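PDB 2EKL: D-3-phosphoglycerate dehydrogenase from Sulfolobus tokodaii, which binds NAD and probably catalyses the NAD-dependent oxidation of D-3-phosphoglycerate that opens serine biosynthesis. Local coordinates for residues D224-V229 and G249-Y254; V95-A100 and A296-Q301; V51-T56 and A73-G78; A8-P13 and V29-E34; E39-I44 and K60-K65. All blocks are in the same frame, centred on the assembly; numbering follows the deposited sequence.

Interaction 1: residues D224-V229 and G249-Y254; sequences DNVIIV and GKVYAY
Parallel strand pairing joins Asp224-Val229 to Gly249-Tyr254 in the buried sheet of the NAD-binding domain, and the evidence is in the backbone. The N-H of Ile228 meets Ala253 O at 3.0 Å and is almost straight, 174° at the hydrogen. The bridges Ile227-Ala253 and Ile228-Tyr254 set the register. Earlier in the strands the bonding is more bent: Tyr252 N reaches Val226 O at 2.9 Å with 143° at the hydrogen, tilted from the carbonyl plane, and Asn225 N meets Lys250 O at 2.7 Å, in the carbonyl plane. The chain turns a corner at Tyr252, which is consistent with the bent bonds there. These strands flank helix 239-247 in a beta-alpha-beta unit of the Rossmann-type fold, and the Schellman motif closing at Gly249 leads from the helix into the second strand. Ile227 and Ala253 share one face of the sheet; beside it, at the corner, Tyr252 runs alongside Ile227 and points the same way, with Ile227 CG1 3.8 Å from Tyr252 CD2. The amide of Asn225 comes to the edge of the same ring, its ND2 3.9 Å from Tyr252 CD1. On the other face, CG2 of Ile228 is anti to its backbone nitrogen and rests 3.8 Å from Tyr254 CD1, while its CB lies in the plane of that ring, at the edge. Tyr254 OH is hydrogen-bonded to Asn230. Lys250, extended beyond CG, crosses Asp224 at about a right angle; its NZ is hydrogen-bonded to Phe219 O, and the carboxylate atom Asp224 OD1 stays 4.9 Å from Lys250 NZ.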
# COMPACT_ATOMS: atom_id res chain seq x y z
N ASP A 224 12.82 7.42 -17.32
CA ASP A 224 13.84 7.21 -16.31
C ASP A 224 13.14 7.19 -14.95
O ASP A 224 12.16 7.91 -14.74
CB ASP A 224 14.87 8.35 -16.34
CG ASP A 224 15.69 8.35 -17.62
OD1 ASP A 224 16.19 7.27 -18.00
OD2 ASP A 224 15.85 9.43 -18.23
N ASN A 225 13.65 6.38 -14.03
CA ASN A 225 13.10 6.25 -12.68
C ASN A 225 11.71 5.64 -12.63
O ASN A 225 10.95 5.88 -11.69
CB ASN A 225 13.08 7.61 -11.99
CG ASN A 225 14.46 8.09 -11.63
OD1 ASN A 225 14.93 9.12 -12.12
ND2 ASN A 225 15.13 7.34 -10.76
N VAL A 226 11.38 4.85 -13.64
CA VAL A 226 10.07 4.20 -13.70
C VAL A 226 9.94 3.18 -12.57
O VAL A 226 10.93 2.59 -12.14
CB VAL A 226 9.87 3.49 -15.06
CG1 VAL A 226 10.88 2.36 -15.23
CG2 VAL A 226 8.45 2.95 -15.17
N ILE A 227 8.72 3.00 -12.08
CA ILE A 227 8.42 2.01 -11.05
C ILE A 227 7.57 0.98 -11.77
O ILE A 227 6.57 1.32 -12.41
CB ILE A 227 7.61 2.61 -9.88
CG1 ILE A 227 8.48 3.59 -9.08
CG2 ILE A 227 7.10 1.49 -8.97
CD1 ILE A 227 7.72 4.33 -8.00
N ILE A 228 7.97 -0.29 -11.68
CA ILE A 228 7.22 -1.35 -12.34
C ILE A 228 6.63 -2.30 -11.30
O ILE A 228 7.34 -2.80 -10.44
CB ILE A 228 8.15 -2.17 -13.28
CG1 ILE A 228 8.83 -1.22 -14.28
CG2 ILE A 228 7.34 -3.22 -14.02
CD1 ILE A 228 9.88 -1.91 -15.17
N VAL A 229 5.32 -2.53 -11.40
CA VAL A 229 4.64 -3.42 -10.46
C VAL A 229 4.09 -4.61 -11.23
O VAL A 229 3.55 -4.45 -12.32
CB VAL A 229 3.46 -2.70 -9.75
CG1 VAL A 229 2.81 -3.63 -8.72
CG2 VAL A 229 3.96 -1.44 -9.06
N GLY A 249 20.46 1.72 -13.41
CA GLY A 249 19.89 2.80 -12.61
C GLY A 249 18.63 3.40 -13.21
O GLY A 249 18.09 4.37 -12.68
N LYS A 250 18.15 2.82 -14.31
CA LYS A 250 16.96 3.35 -14.95
C LYS A 250 15.67 3.03 -14.20
O LYS A 250 14.81 3.89 -14.04
CB LYS A 250 16.82 2.83 -16.39
CG LYS A 250 15.66 3.48 -17.13
CD LYS A 250 15.64 3.13 -18.61
CE LYS A 250 14.55 3.91 -19.32
NZ LYS A 250 14.50 3.60 -20.78
N VAL A 251 15.54 1.78 -13.75
CA VAL A 251 14.35 1.36 -13.02
C VAL A 251 14.51 1.72 -11.55
O VAL A 251 15.45 1.27 -10.90
CB VAL A 251 14.13 -0.17 -13.16
CG1 VAL A 251 12.93 -0.61 -12.34
CG2 VAL A 251 13.93 -0.53 -14.63
N TYR A 252 13.60 2.55 -11.04
CA TYR A 252 13.65 2.97 -9.65
C TYR A 252 13.36 1.78 -8.75
O TYR A 252 13.99 1.60 -7.70
CB TYR A 252 12.60 4.07 -9.40
CG TYR A 252 12.61 4.62 -8.00
CD1 TYR A 252 13.57 5.56 -7.60
CD2 TYR A 252 11.66 4.21 -7.06
CE1 TYR A 252 13.58 6.07 -6.31
CE2 TYR A 252 11.67 4.72 -5.76
CZ TYR A 252 12.63 5.65 -5.39
OH TYR A 252 12.64 6.17 -4.12
N ALA A 253 12.40 0.96 -9.16
CA ALA A 253 12.03 -0.21 -8.38
C ALA A 253 11.13 -1.17 -9.15
O ALA A 253 10.39 -0.76 -10.05
CB ALA A 253 11.32 0.23 -7.08
N TYR A 254 11.23 -2.44 -8.79
CA TYR A 254 10.40 -3.49 -9.38
C TYR A 254 9.71 -4.13 -8.17
O TYR A 254 10.38 -4.67 -7.28
CB TYR A 254 11.24 -4.54 -10.11
CG TYR A 254 10.41 -5.66 -10.73
CD1 TYR A 254 9.53 -5.40 -11.78
CD2 TYR A 254 10.54 -6.97 -10.28
CE1 TYR A 254 8.78 -6.44 -12.37
CE2 TYR A 254 9.80 -8.01 -10.86
CZ TYR A 254 8.92 -7.73 -11.90
OH TYR A 254 8.20 -8.76 -12.47

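Interaction 2: residues V95-A100 and A296-Q301; sequences VYAPGA and AEMTTQ
The loop between strand 93-95 and helix 102-118, with its type II turn from Ala97 to Ala100, packs here on the long helix 289-309 near the NAD site: the Pro98 side chain lies about 4 Å from that of Arg152, an NAD-binding residue. Met298 carries the contact. Its CB meets Ala97 CB at 3.7 Å. Beyond that the chain bends at its third torsion (chi3 55°), which lays the thioether along the turn: SD of Met298 is 3.6 Å from Ala100 CB, and its CE is 3.6 Å from Pro98 O. An alanine at Met298 would keep the CB contact, but loss of the thioether would probably open a gap beside Ala100 and Pro98 and leave the turn less firmly seated on the helix. The next residue, Thr299, brings its OG1 to 3.7 Å from Ala97 CB, though its hydrogen bond goes back to Val295 O within the helix. Within the loop, Pro98 CD sits over the centre of one face of the Tyr96 ring, 3.6 Å above its plane. Asn302 and Arg294, just beyond the helix segment, bond Tyr96 O and Ala100 O; between the segments the contacts are largely apolar, so fit rather than directional bonding seats the turn on the helix.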
# COMPACT_ATOMS: atom_id res chain seq x y z
N VAL A 95 -14.49 -27.05 -14.22
CA VAL A 95 -14.93 -25.91 -13.44
C VAL A 95 -13.91 -25.46 -12.42
O VAL A 95 -13.08 -26.25 -11.96
CB VAL A 95 -16.26 -26.20 -12.69
CG1 VAL A 95 -17.37 -26.52 -13.68
CG2 VAL A 95 -16.05 -27.36 -11.72
N TYR A 96 -13.96 -24.18 -12.06
CA TYR A 96 -13.06 -23.61 -11.07
C TYR A 96 -13.65 -22.29 -10.58
O TYR A 96 -14.86 -22.10 -10.64
CB TYR A 96 -11.65 -23.43 -11.64
CG TYR A 96 -11.52 -22.44 -12.78
CD1 TYR A 96 -12.22 -22.62 -13.98
CD2 TYR A 96 -10.65 -21.35 -12.68
CE1 TYR A 96 -12.06 -21.73 -15.04
CE2 TYR A 96 -10.49 -20.45 -13.74
CZ TYR A 96 -11.20 -20.65 -14.92
OH TYR A 96 -11.04 -19.77 -15.96
N ALA A 97 -12.80 -21.38 -10.11
CA ALA A 97 -13.30 -20.10 -9.60
C ALA A 97 -12.67 -18.88 -10.25
O ALA A 97 -11.96 -18.11 -9.60
CB ALA A 97 -13.10 -20.04 -8.08
N PRO A 98 -12.93 -18.67 -11.55
CA PRO A 98 -12.37 -17.51 -12.26
C PRO A 98 -12.80 -16.16 -11.69
O PRO A 98 -13.99 -15.92 -11.45
CB PRO A 98 -12.86 -17.73 -13.70
CG PRO A 98 -14.16 -18.43 -13.51
CD PRO A 98 -13.84 -19.43 -12.42
N GLY A 99 -11.83 -15.28 -11.48
CA GLY A 99 -12.11 -13.95 -10.95
C GLY A 99 -12.37 -13.89 -9.45
O GLY A 99 -12.59 -12.81 -8.91
N ALA A 100 -12.32 -15.04 -8.78
CA ALA A 100 -12.58 -15.12 -7.35
C ALA A 100 -11.70 -14.26 -6.43
O ALA A 100 -12.11 -13.92 -5.32
CB ALA A 100 -12.51 -16.56 -6.90
N ALA A 296 -13.55 -21.37 -2.68
CA ALA A 296 -14.23 -22.59 -2.27
C ALA A 296 -15.71 -22.57 -2.65
O ALA A 296 -16.22 -23.54 -3.22
CB ALA A 296 -14.09 -22.79 -0.76
N GLU A 297 -16.39 -21.47 -2.35
CA GLU A 297 -17.82 -21.34 -2.66
C GLU A 297 -18.12 -21.37 -4.15
O GLU A 297 -19.06 -22.03 -4.58
CB GLU A 297 -18.38 -20.03 -2.08
CG GLU A 297 -18.19 -19.88 -0.58
CD GLU A 297 -18.93 -18.68 -0.03
OE1 GLU A 297 -18.87 -17.60 -0.66
OE2 GLU A 297 -19.57 -18.81 1.03
N MET A 298 -17.32 -20.65 -4.93
CA MET A 298 -17.51 -20.61 -6.37
C MET A 298 -17.23 -21.96 -7.01
O MET A 298 -17.97 -22.40 -7.89
CB MET A 298 -16.61 -19.55 -6.99
CG MET A 298 -17.02 -18.14 -6.66
SD MET A 298 -16.02 -16.95 -7.56
CE MET A 298 -16.27 -17.53 -9.25
N THR A 299 -16.16 -22.62 -6.57
CA THR A 299 -15.82 -23.92 -7.13
C THR A 299 -16.94 -24.90 -6.78
O THR A 299 -17.33 -25.72 -7.60
CB THR A 299 -14.48 -24.43 -6.57
OG1 THR A 299 -13.43 -23.52 -6.94
CG2 THR A 299 -14.15 -25.81 -7.14
N THR A 300 -17.46 -24.79 -5.56
CA THR A 300 -18.55 -25.66 -5.12
C THR A 300 -19.82 -25.39 -5.92
O THR A 300 -20.48 -26.32 -6.40
CB THR A 300 -18.85 -25.45 -3.62
OG1 THR A 300 -17.69 -25.79 -2.86
CG2 THR A 300 -20.02 -26.34 -3.18
N GLN A 301 -20.17 -24.12 -6.09
CA GLN A 301 -21.37 -23.78 -6.83
C GLN A 301 -21.27 -24.15 -8.31
O GLN A 301 -22.24 -24.63 -8.91
CB GLN A 301 -21.71 -22.30 -6.68
CG GLN A 301 -23.09 -21.96 -7.22
CD GLN A 301 -24.16 -22.90 -6.68
OE1 GLN A 301 -24.40 -22.96 -5.47
NE2 GLN A 301 -24.81 -23.65 -7.57

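Interaction 3: residues V51-T56 and A73-G78; sequences VVRSRT and ARAGIG
A beta-alpha-beta unit, strand 49-52, helix 60-65 and strand 71-74, brings Val51-Thr56 beside Ala73-Gly78 at the C-terminal ends of two parallel strands, where the second segment runs on to Ile77, which touches NAD. Two nearly linear backbone bonds fix the register: Val52 N to Ala73 O at 2.8 Å, 167° at the hydrogen, and Ala75 N to Val52 O at 2.9 Å. Each carbonyl also receives a CA-H contact, with Val51 CA 3.3 Å from Ala73 O and Arg74 CA 3.5 Å from Val52 O. On one face of the sheet, the CG2 methyl of Val51, anti to its own carbonyl carbon, meets Ala73 CB at 4.0 Å. On the other, Val52 and Arg74 lie beside each other, but the outer arm of the arginine, from CD onward, is doubtful: its modelled approach to Arg53 O is a clash and is no evidence for any bond. Past the strands, Arg53 CG packs 4.0 Å from Ala75 CB, where Ala75 centres an inverse gamma turn. The chemistry thus implies a join made firm by main-chain bonds at the strand ends, with looser side-chain packing around them.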
# COMPACT_ATOMS: atom_id res chain seq x y z
N VAL A 51 -11.70 -33.69 -7.92
CA VAL A 51 -11.53 -32.33 -7.40
C VAL A 51 -10.07 -32.19 -7.01
O VAL A 51 -9.56 -32.98 -6.22
CB VAL A 51 -12.43 -32.07 -6.17
CG1 VAL A 51 -12.31 -30.62 -5.73
CG2 VAL A 51 -13.88 -32.40 -6.51
N VAL A 52 -9.41 -31.18 -7.56
CA VAL A 52 -7.99 -30.99 -7.27
C VAL A 52 -7.66 -29.54 -6.91
O VAL A 52 -8.49 -28.64 -7.11
CB VAL A 52 -7.19 -31.41 -8.50
CG1 VAL A 52 -7.61 -32.81 -8.94
CG2 VAL A 52 -7.42 -30.43 -9.63
N ARG A 53 -6.50 -29.39 -6.27
CA ARG A 53 -6.23 -28.02 -6.07
C ARG A 53 -5.06 -27.70 -6.96
O ARG A 53 -5.18 -27.40 -8.14
CB ARG A 53 -5.84 -27.78 -4.60
CG ARG A 53 -6.77 -26.76 -3.92
CD ARG A 53 -6.07 -25.92 -2.82
NE ARG A 53 -5.05 -26.69 -2.09
CZ ARG A 53 -4.34 -26.08 -1.13
NH1 ARG A 53 -4.43 -24.76 -0.92
NH2 ARG A 53 -3.67 -26.83 -0.27
N SER A 54 -3.87 -27.88 -6.36
CA SER A 54 -2.68 -27.59 -7.14
C SER A 54 -1.36 -28.74 -7.21
O SER A 54 -0.72 -29.07 -8.21
CB SER A 54 -1.61 -26.30 -6.74
OG SER A 54 -0.43 -26.04 -7.49
N ARG A 55 -1.26 -29.38 -6.05
CA ARG A 55 -0.37 -30.52 -5.87
C ARG A 55 -0.60 -31.61 -6.92
O ARG A 55 0.36 -32.16 -7.46
CB ARG A 55 -0.57 -31.12 -4.47
CG ARG A 55 0.46 -32.17 -4.08
CD ARG A 55 0.10 -32.82 -2.76
NE ARG A 55 -1.08 -33.68 -2.88
CZ ARG A 55 -1.04 -34.95 -3.28
NH1 ARG A 55 0.12 -35.52 -3.59
NH2 ARG A 55 -2.16 -35.65 -3.37
N THR A 56 -1.86 -31.91 -7.19
CA THR A 56 -2.22 -32.94 -8.16
C THR A 56 -2.27 -32.41 -9.59
O THR A 56 -2.89 -31.38 -9.85
CB THR A 56 -3.59 -33.56 -7.82
OG1 THR A 56 -3.52 -34.16 -6.52
CG2 THR A 56 -3.97 -34.62 -8.85
N ALA A 73 -12.90 -30.60 -11.30
CA ALA A 73 -13.03 -29.37 -10.53
C ALA A 73 -11.70 -28.93 -9.97
O ALA A 73 -11.01 -29.70 -9.29
CB ALA A 73 -14.04 -29.57 -9.40
N ARG A 74 -11.33 -27.69 -10.25
CA ARG A 74 -10.09 -27.11 -9.76
C ARG A 74 -10.46 -26.06 -8.73
O ARG A 74 -11.03 -25.03 -9.06
CB ARG A 74 -9.32 -26.46 -10.91
CG ARG A 74 -8.16 -25.56 -10.47
CD ARG A 74 -7.05 -26.36 -9.82
NE ARG A 74 -6.03 -25.49 -9.23
CZ ARG A 74 -5.21 -24.70 -9.92
NH1 ARG A 74 -5.28 -24.66 -11.24
NH2 ARG A 74 -4.32 -23.96 -9.28
N ALA A 75 -10.15 -26.33 -7.46
CA ALA A 75 -10.46 -25.38 -6.40
C ALA A 75 -9.37 -24.31 -6.40
O ALA A 75 -8.52 -24.27 -5.51
CB ALA A 75 -10.51 -26.09 -5.05
N GLY A 76 -9.41 -23.46 -7.42
CA GLY A 76 -8.43 -22.40 -7.55
C GLY A 76 -8.87 -21.35 -8.56
O GLY A 76 -9.95 -21.46 -9.14
N ILE A 77 -8.03 -20.35 -8.79
CA ILE A 77 -8.36 -19.28 -9.72
C ILE A 77 -7.80 -19.51 -11.12
O ILE A 77 -8.00 -18.69 -12.01
CB ILE A 77 -7.83 -17.93 -9.18
CG1 ILE A 77 -6.31 -17.98 -9.06
CG2 ILE A 77 -8.46 -17.64 -7.83
CD1 ILE A 77 -5.69 -16.72 -8.52
N GLY A 78 -7.10 -20.62 -11.30
CA GLY A 78 -6.52 -20.93 -12.60
C GLY A 78 -6.65 -22.40 -12.96
O GLY A 78 -7.23 -23.18 -12.21

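Interaction 4: residues A8-P13 and V29-E34; sequences ALITDP and VDYMPE
Strand 7-10 and the outermost strand 28-31 pair in parallel, connected by helix 16-24 in a beta-alpha-beta unit at the border of the five-stranded sheet. Three main-chain bonds cross: Asp30 N to Ala8 O at 2.9 Å, Ile10 N to Asp30 O, and Met32 N to Ile10 O at 2.8 Å. The first two are almost straight, the first with 175° at the hydrogen, and the short strand axes lie 18° apart. Apolar contacts occupy both faces. On the face turned to helix 16-24, Ile10 divides its branches: Ile10 CD1 reaches Val29 CG1 at 3.6 Å, and Ile10 CG2 meets the edge of the Tyr31 ring, 3.6 Å from Tyr31 CD1. On the opposite face, Leu9 CD1 touches Met32 SD at 3.8 Å. Beyond the strands, Pro13 CG meets Pro33 CB at 3.6 Å. Tyr31, its CG anti to the backbone nitrogen (chi1 -175°), directs the ring toward Asp12 and Pro13, and Pro33 CD covers one face above the centre. Its hydroxyl is hydrogen-bonded to Ile14 N. A leucine in place of Tyr31 would probably leave Ile14 N without that partner and uncover the Pro33 ring. The ring edge and hydroxyl also lie close to the main chain: Asp12 O is 3.4 Å from Tyr31 CE1, and Tyr31 OH sits 3.1 Å from Pro13 CA.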
# COMPACT_ATOMS: atom_id res chain seq x y z
N ALA A 8 -17.04 -39.22 -6.47
CA ALA A 8 -16.11 -38.10 -6.58
C ALA A 8 -14.82 -38.36 -5.80
O ALA A 8 -14.86 -38.86 -4.68
CB ALA A 8 -16.77 -36.82 -6.08
N LEU A 9 -13.69 -38.02 -6.41
CA LEU A 9 -12.39 -38.18 -5.77
C LEU A 9 -11.76 -36.82 -5.54
O LEU A 9 -11.62 -36.03 -6.47
CB LEU A 9 -11.46 -39.02 -6.65
CG LEU A 9 -10.02 -39.20 -6.14
CD1 LEU A 9 -10.02 -40.05 -4.87
CD2 LEU A 9 -9.17 -39.84 -7.21
N ILE A 10 -11.42 -36.53 -4.29
CA ILE A 10 -10.79 -35.27 -3.94
C ILE A 10 -9.35 -35.66 -3.61
O ILE A 10 -9.10 -36.41 -2.67
CB ILE A 10 -11.48 -34.61 -2.74
CG1 ILE A 10 -12.96 -34.36 -3.08
CG2 ILE A 10 -10.80 -33.29 -2.40
CD1 ILE A 10 -13.76 -33.71 -1.98
N THR A 11 -8.42 -35.14 -4.40
CA THR A 11 -7.02 -35.51 -4.26
C THR A 11 -6.12 -34.59 -3.44
O THR A 11 -4.98 -34.95 -3.14
CB THR A 11 -6.39 -35.65 -5.65
OG1 THR A 11 -6.36 -34.36 -6.29
CG2 THR A 11 -7.23 -36.60 -6.51
N ASP A 12 -6.62 -33.41 -3.10
CA ASP A 12 -5.83 -32.46 -2.32
C ASP A 12 -6.62 -31.89 -1.15
O ASP A 12 -7.85 -31.92 -1.14
CB ASP A 12 -5.38 -31.30 -3.22
CG ASP A 12 -4.48 -31.74 -4.34
OD1 ASP A 12 -3.43 -32.35 -4.06
OD2 ASP A 12 -4.82 -31.48 -5.52
N PRO A 13 -5.91 -31.37 -0.14
CA PRO A 13 -6.58 -30.79 1.03
C PRO A 13 -7.39 -29.58 0.57
O PRO A 13 -6.83 -28.63 0.04
CB PRO A 13 -5.42 -30.38 1.93
CG PRO A 13 -4.34 -31.36 1.56
CD PRO A 13 -4.45 -31.42 0.06
N VAL A 29 -18.13 -39.52 -1.72
CA VAL A 29 -16.90 -38.74 -1.76
C VAL A 29 -15.70 -39.42 -1.10
O VAL A 29 -15.72 -39.72 0.09
CB VAL A 29 -17.11 -37.36 -1.10
CG1 VAL A 29 -15.82 -36.55 -1.16
CG2 VAL A 29 -18.25 -36.62 -1.79
N ASP A 30 -14.67 -39.68 -1.90
CA ASP A 30 -13.45 -40.29 -1.38
C ASP A 30 -12.41 -39.18 -1.25
O ASP A 30 -11.91 -38.67 -2.25
CB ASP A 30 -12.94 -41.39 -2.31
CG ASP A 30 -13.85 -42.60 -2.34
OD1 ASP A 30 -14.59 -42.80 -1.35
OD2 ASP A 30 -13.81 -43.35 -3.33
N TYR A 31 -12.12 -38.80 -0.01
CA TYR A 31 -11.16 -37.74 0.27
C TYR A 31 -9.77 -38.31 0.54
O TYR A 31 -9.51 -38.84 1.62
CB TYR A 31 -11.65 -36.93 1.46
CG TYR A 31 -10.83 -35.70 1.79
CD1 TYR A 31 -10.40 -34.84 0.79
CD2 TYR A 31 -10.54 -35.38 3.12
CE1 TYR A 31 -9.70 -33.67 1.10
CE2 TYR A 31 -9.84 -34.22 3.43
CZ TYR A 31 -9.43 -33.37 2.42
OH TYR A 31 -8.75 -32.22 2.73
N MET A 32 -8.88 -38.18 -0.45
CA MET A 32 -7.51 -38.67 -0.35
C MET A 32 -6.56 -37.51 -0.63
O MET A 32 -5.90 -37.47 -1.67
CB MET A 32 -7.30 -39.79 -1.37
CG MET A 32 -8.35 -40.90 -1.27
SD MET A 32 -8.13 -42.26 -2.45
CE MET A 32 -6.93 -43.26 -1.58
N PRO A 33 -6.47 -36.55 0.30
CA PRO A 33 -5.62 -35.36 0.18
C PRO A 33 -4.13 -35.57 -0.05
O PRO A 33 -3.43 -34.62 -0.40
CB PRO A 33 -5.91 -34.60 1.48
CG PRO A 33 -6.17 -35.70 2.45
CD PRO A 33 -7.07 -36.62 1.65
N GLU A 34 -3.64 -36.79 0.13
CA GLU A 34 -2.22 -37.05 -0.10
C GLU A 34 -1.98 -38.27 -0.98
O GLU A 34 -0.91 -38.88 -0.93
CB GLU A 34 -1.47 -37.18 1.23
CG GLU A 34 -2.16 -38.00 2.30
CD GLU A 34 -1.47 -37.89 3.65
OE1 GLU A 34 -1.19 -36.75 4.08
OE2 GLU A 34 -1.21 -38.94 4.28

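Interaction 5: residues E39-I44 and K60-K65; sequences ELLNII and KDVIEK
Lys65 NZ donates to Leu41 O at 2.8 Å, the one hydrogen bond between Glu39-Ile44 and Lys60-Lys65. The ammonium approaches from above the carbonyl plane, 47° out of it, with 131° at the oxygen, so the bond does not use an in-plane lone pair. Two bends in the lysine chain, at its second and fourth torsions, curl it back over this carbonyl, and Lys65 CG also lies 3.1 Å from Leu41 O. A cation placed near the C-terminal part of helix 37-43 would probably be favourable electrostatically. Beneath the ammonium the lysine is apolar: the CG2 methyl of Ile44 packs 3.5 Å from Lys65 CG, the side chains crossing at a slant. Val62 is the buried centre of the contact. Its CG2 is 4.0 Å from Leu41 CD2, and its CG1 is 4.3 Å from both Leu40 CD2 and Ile44 CG1. Leu41 CD2 also lies 3.3 Å from Asp61 OD2, where the leucine and the aspartate cross at about a right angle; the other carboxylate oxygen, Asp61 OD1, is hydrogen-bonded to Thr59. The segment axes run 30° from parallel and approach to 9.2 Å, so side chains bridge the gap between the backbones, one of them to a main-chain carbonyl. In the fold, helices 37-43 and 60-65 lie on either side of strand 49-52 in sequence; Leu40 reaches on to Thr56 after that strand, while Ile63, on the far side of its helix, packs against helix 84-89.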
# COMPACT_ATOMS: atom_id res chain seq x y z
N GLU A 39 -0.91 -44.14 -7.30
CA GLU A 39 -2.19 -44.64 -6.81
C GLU A 39 -3.35 -43.95 -7.53
O GLU A 39 -4.38 -44.56 -7.77
CB GLU A 39 -2.30 -44.43 -5.30
CG GLU A 39 -3.53 -45.08 -4.64
CD GLU A 39 -3.62 -46.58 -4.89
OE1 GLU A 39 -2.57 -47.23 -5.10
OE2 GLU A 39 -4.75 -47.12 -4.86
N LEU A 40 -3.16 -42.67 -7.87
CA LEU A 40 -4.20 -41.92 -8.56
C LEU A 40 -4.54 -42.60 -9.89
O LEU A 40 -5.70 -42.82 -10.21
CB LEU A 40 -3.74 -40.49 -8.83
CG LEU A 40 -4.70 -39.61 -9.65
CD1 LEU A 40 -6.04 -39.48 -8.94
CD2 LEU A 40 -4.07 -38.25 -9.87
N LEU A 41 -3.50 -42.92 -10.65
CA LEU A 41 -3.68 -43.58 -11.94
C LEU A 41 -4.37 -44.93 -11.78
O LEU A 41 -5.11 -45.37 -12.66
CB LEU A 41 -2.33 -43.78 -12.63
CG LEU A 41 -1.65 -42.53 -13.17
CD1 LEU A 41 -0.24 -42.87 -13.62
CD2 LEU A 41 -2.45 -41.95 -14.33
N ASN A 42 -4.12 -45.60 -10.66
CA ASN A 42 -4.71 -46.91 -10.42
C ASN A 42 -6.20 -46.87 -10.13
O ASN A 42 -6.91 -47.83 -10.43
CB ASN A 42 -4.00 -47.61 -9.25
CG ASN A 42 -2.55 -47.93 -9.55
OD1 ASN A 42 -2.22 -48.47 -10.61
ND2 ASN A 42 -1.66 -47.60 -8.61
N ILE A 43 -6.69 -45.76 -9.58
CA ILE A 43 -8.10 -45.67 -9.23
C ILE A 43 -8.94 -44.60 -9.92
O ILE A 43 -10.17 -44.60 -9.78
CB ILE A 43 -8.28 -45.48 -7.71
CG1 ILE A 43 -7.76 -44.09 -7.30
CG2 ILE A 43 -7.53 -46.56 -6.96
CD1 ILE A 43 -8.05 -43.74 -5.85
N ILE A 44 -8.31 -43.70 -10.67
CA ILE A 44 -9.07 -42.63 -11.32
C ILE A 44 -10.20 -43.14 -12.21
O ILE A 44 -11.22 -42.46 -12.38
CB ILE A 44 -8.14 -41.71 -12.14
CG1 ILE A 44 -8.94 -40.52 -12.68
CG2 ILE A 44 -7.50 -42.48 -13.29
CD1 ILE A 44 -9.62 -39.69 -11.59
N LYS A 60 -2.74 -35.49 -19.39
CA LYS A 60 -3.39 -36.26 -20.44
C LYS A 60 -3.57 -37.73 -20.08
O LYS A 60 -4.65 -38.29 -20.28
CB LYS A 60 -2.58 -36.14 -21.74
CG LYS A 60 -3.16 -36.90 -22.92
CD LYS A 60 -2.39 -36.60 -24.20
CE LYS A 60 -0.91 -36.92 -24.04
NZ LYS A 60 -0.12 -36.58 -25.26
N ASP A 61 -2.52 -38.36 -19.56
CA ASP A 61 -2.59 -39.77 -19.19
C ASP A 61 -3.57 -40.03 -18.05
O ASP A 61 -4.17 -41.10 -17.97
CB ASP A 61 -1.20 -40.30 -18.82
CG ASP A 61 -0.74 -39.82 -17.46
OD1 ASP A 61 -0.75 -38.59 -17.22
OD2 ASP A 61 -0.37 -40.67 -16.62
N VAL A 62 -3.73 -39.04 -17.17
CA VAL A 62 -4.66 -39.18 -16.05
C VAL A 62 -6.09 -39.19 -16.58
O VAL A 62 -6.92 -39.98 -16.13
CB VAL A 62 -4.51 -38.02 -15.04
CG1 VAL A 62 -5.55 -38.16 -13.93
CG2 VAL A 62 -3.11 -38.03 -14.45
N ILE A 63 -6.37 -38.30 -17.52
CA ILE A 63 -7.70 -38.19 -18.11
C ILE A 63 -8.04 -39.44 -18.92
O ILE A 63 -9.17 -39.93 -18.88
CB ILE A 63 -7.80 -36.95 -19.03
CG1 ILE A 63 -7.73 -35.67 -18.19
CG2 ILE A 63 -9.10 -36.99 -19.83
CD1 ILE A 63 -7.73 -34.39 -19.00
N GLU A 64 -7.06 -39.96 -19.65
CA GLU A 64 -7.27 -41.15 -20.46
C GLU A 64 -7.66 -42.33 -19.57
O GLU A 64 -8.54 -43.11 -19.91
CB GLU A 64 -6.00 -41.49 -21.25
CG GLU A 64 -5.54 -40.39 -22.19
CD GLU A 64 -4.31 -40.76 -22.98
OE1 GLU A 64 -3.26 -41.06 -22.36
OE2 GLU A 64 -4.38 -40.75 -24.23
N LYS A 65 -6.99 -42.43 -18.43
CA LYS A 65 -7.26 -43.50 -17.47
C LYS A 65 -8.62 -43.29 -16.80
O LYS A 65 -9.29 -44.24 -16.41
CB LYS A 65 -6.16 -43.54 -16.42
CG LYS A 65 -6.15 -44.80 -15.56
CD LYS A 65 -5.92 -46.04 -16.41
CE LYS A 65 -5.85 -47.30 -15.56
NZ LYS A 65 -4.69 -47.27 -14.63

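Overall arrangement
Interaction 1 stands apart, in the NAD-binding domain's sheet, its centre about 35 to 47 Å from the centres of the others. It is the most buried, and like interactions 3 and 4 it rests on parallel main-chain bonds. Interactions 3 and 4 share one sheet: strands 49-52 and 7-10 are neighbours, linked by Val51 N to Leu9 O at 2.8 Å. Interaction 2 extends that sheet's far edge, Val95 O lying 2.8 Å from Arg74 N, but its own contact is apolar packing of a turn on a helix. Interaction 5 lies outermost, with helices bonded through a lysine ammonium; its inner side meets interaction 4, Leu40 CD1 touching Leu9 CD2 at 3.6 Å.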